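Local coordinates for protein flap endonuclease 1 (Methanocaldococcus jannaschii, PDB 1A76) that cleaves 5' flaps and degrades DNA from the 5' end during replication and repair, using divalent metal ions such as magnesium, at residues 301-304 against 305-309. Sequence-based numbering, arbitrary orientation.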
loop_
_atom_site.group_PDB
_atom_site.type_symbol
_atom_site.label_atom_id
_atom_site.label_comp_id
_atom_site.label_asym_id
_atom_site.label_seq_id
_atom_site.Cartn_x
_atom_site.Cartn_y
_atom_site.Cartn_z
ATOM N N VAL A 301 23.120 11.783 4.913
ATOM C CA VAL A 301 22.551 11.835 3.574
ATOM C C VAL A 301 23.658 11.720 2.523
ATOM O O VAL A 301 23.554 10.916 1.598
ATOM C CB VAL A 301 21.712 13.130 3.365
ATOM C CG1 VAL A 301 21.098 13.144 1.949
ATOM C CG2 VAL A 301 20.584 13.189 4.419
ATOM N N LYS A 302 24.729 12.494 2.685
ATOM C CA LYS A 302 25.834 12.447 1.732
ATOM C C LYS A 302 26.320 11.015 1.540
ATOM O O LYS A 302 26.449 10.519 0.417
ATOM C CB LYS A 302 26.993 13.319 2.224
ATOM C CG LYS A 302 28.259 13.221 1.373
ATOM C CD LYS A 302 28.014 13.791 -0.016
ATOM C CE LYS A 302 29.208 13.580 -0.949
ATOM N NZ LYS A 302 28.760 13.347 -2.365
ATOM N N LYS A 303 26.580 10.344 2.654
ATOM C CA LYS A 303 27.058 8.977 2.620
ATOM C C LYS A 303 26.087 8.063 1.879
ATOM O O LYS A 303 26.497 7.204 1.097
ATOM C CB LYS A 303 27.266 8.468 4.046
ATOM C CG LYS A 303 27.850 7.075 4.123
ATOM C CD LYS A 303 27.822 6.560 5.548
ATOM C CE LYS A 303 29.211 6.170 6.008
ATOM N NZ LYS A 303 29.753 5.054 5.177
ATOM N N HIS A 304 24.797 8.251 2.116
ATOM C CA HIS A 304 23.822 7.401 1.465
ATOM C C HIS A 304 23.577 7.681 -0.003
ATOM O O HIS A 304 23.375 6.742 -0.769
ATOM C CB HIS A 304 22.514 7.419 2.247
ATOM C CG HIS A 304 22.593 6.644 3.521
ATOM N ND1 HIS A 304 22.252 5.311 3.604
ATOM C CD2 HIS A 304 23.046 6.993 4.747
ATOM C CE1 HIS A 304 22.491 4.875 4.827
ATOM N NE2 HIS A 304 22.972 5.876 5.539
ATOM N N VAL A 305 23.601 8.951 -0.412
ATOM C CA VAL A 305 23.384 9.259 -1.830
ATOM C C VAL A 305 24.580 8.747 -2.629
ATOM O O VAL A 305 24.446 8.378 -3.797
ATOM C CB VAL A 305 23.181 10.794 -2.091
ATOM C CG1 VAL A 305 21.983 11.304 -1.288
ATOM C CG2 VAL A 305 24.436 11.580 -1.722
ATOM N N ASP A 306 25.753 8.721 -2.000
ATOM C CA ASP A 306 26.956 8.216 -2.667
ATOM C C ASP A 306 26.820 6.698 -2.821
ATOM O O ASP A 306 27.175 6.123 -3.850
ATOM C CB ASP A 306 28.206 8.563 -1.847
ATOM C CG ASP A 306 28.626 10.025 -2.009
ATOM O OD1 ASP A 306 28.147 10.686 -2.955
ATOM O OD2 ASP A 306 29.433 10.515 -1.190
ATOM N N LYS A 307 26.281 6.049 -1.796
ATOM C CA LYS A 307 26.084 4.605 -1.844
ATOM C C LYS A 307 24.966 4.281 -2.840
ATOM O O LYS A 307 25.058 3.303 -3.582
ATOM C CB LYS A 307 25.705 4.068 -0.460
ATOM C CG LYS A 307 26.675 4.444 0.649
ATOM C CD LYS A 307 26.716 3.370 1.726
ATOM C CE LYS A 307 26.467 3.967 3.097
ATOM N NZ LYS A 307 25.269 4.856 3.065
ATOM N N LEU A 308 23.911 5.096 -2.859
ATOM C CA LEU A 308 22.796 4.859 -3.784
ATOM C C LEU A 308 23.277 4.960 -5.221
ATOM O O LEU A 308 22.936 4.138 -6.061
ATOM C CB LEU A 308 21.642 5.851 -3.555
ATOM C CG LEU A 308 20.552 5.862 -4.651
ATOM C CD1 LEU A 308 19.837 4.507 -4.721
ATOM C CD2 LEU A 308 19.548 6.980 -4.373
ATOM N N TYR A 309 24.075 5.980 -5.502
ATOM C CA TYR A 309 24.613 6.182 -6.847
ATOM C C TYR A 309 25.400 4.952 -7.325
ATOM O O TYR A 309 25.200 4.455 -8.436
ATOM C CB TYR A 309 25.529 7.410 -6.842
ATOM C CG TYR A 309 26.011 7.845 -8.206
ATOM C CD1 TYR A 309 27.176 7.306 -8.763
ATOM C CD2 TYR A 309 25.306 8.804 -8.943
ATOM C CE1 TYR A 309 27.629 7.707 -10.017
ATOM C CE2 TYR A 309 25.754 9.218 -10.211
ATOM C CZ TYR A 309 26.914 8.664 -10.735
ATOM O OH TYR A 309 27.359 9.068 -11.970
#
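Lys302 and Asp306 form an i to i+4 salt bridge on one turn of the last modelled alpha-helix, 298-315. The lysine reaches along the helix to the carboxylate. Its CG lies anti to the backbone N (chi1 174°), and a bend at chi2 turns the chain toward the next turn. NZ of Lys302 then stands 2.8 Å from OD1 of Asp306 and meets the syn lone pair of that oxygen. NZ of Lys302 is also 3.1 Å from OD2 of Asp306, so the end of the lysine lies close to both oxygens. OD1 also pairs with Lys283 of helix 283-292, and two positive charges sharing one carboxylate would probably keep it ionised.

Another flank of the turn is formed by His304 and Lys307, whose side chains run alongside each other in the same direction. Bends at chi2, chi3 and chi4 turn the Lys307 chain back over the ring, and NZ of Lys307 sits 3.1 Å above the His304 ring plane, over its centre. The ring also packs edge-to-face with Tyr63 of helix 56-70. CG of Lys303 lies 3.6 Å from CE of Lys307 where the two chains cross.

The buried side holds Val301 and Val305, which fit the helix against Ile286 of helix 283-292 and against Tyr63 and Phe62 of helix 56-70, away from the metal site. Regular backbone bonds join the turns, among them Leu308 N to His304 O at 2.7 Å. Between the two valines, CG1 of Val301 touches CG1 of Val305 at 3.8 Å.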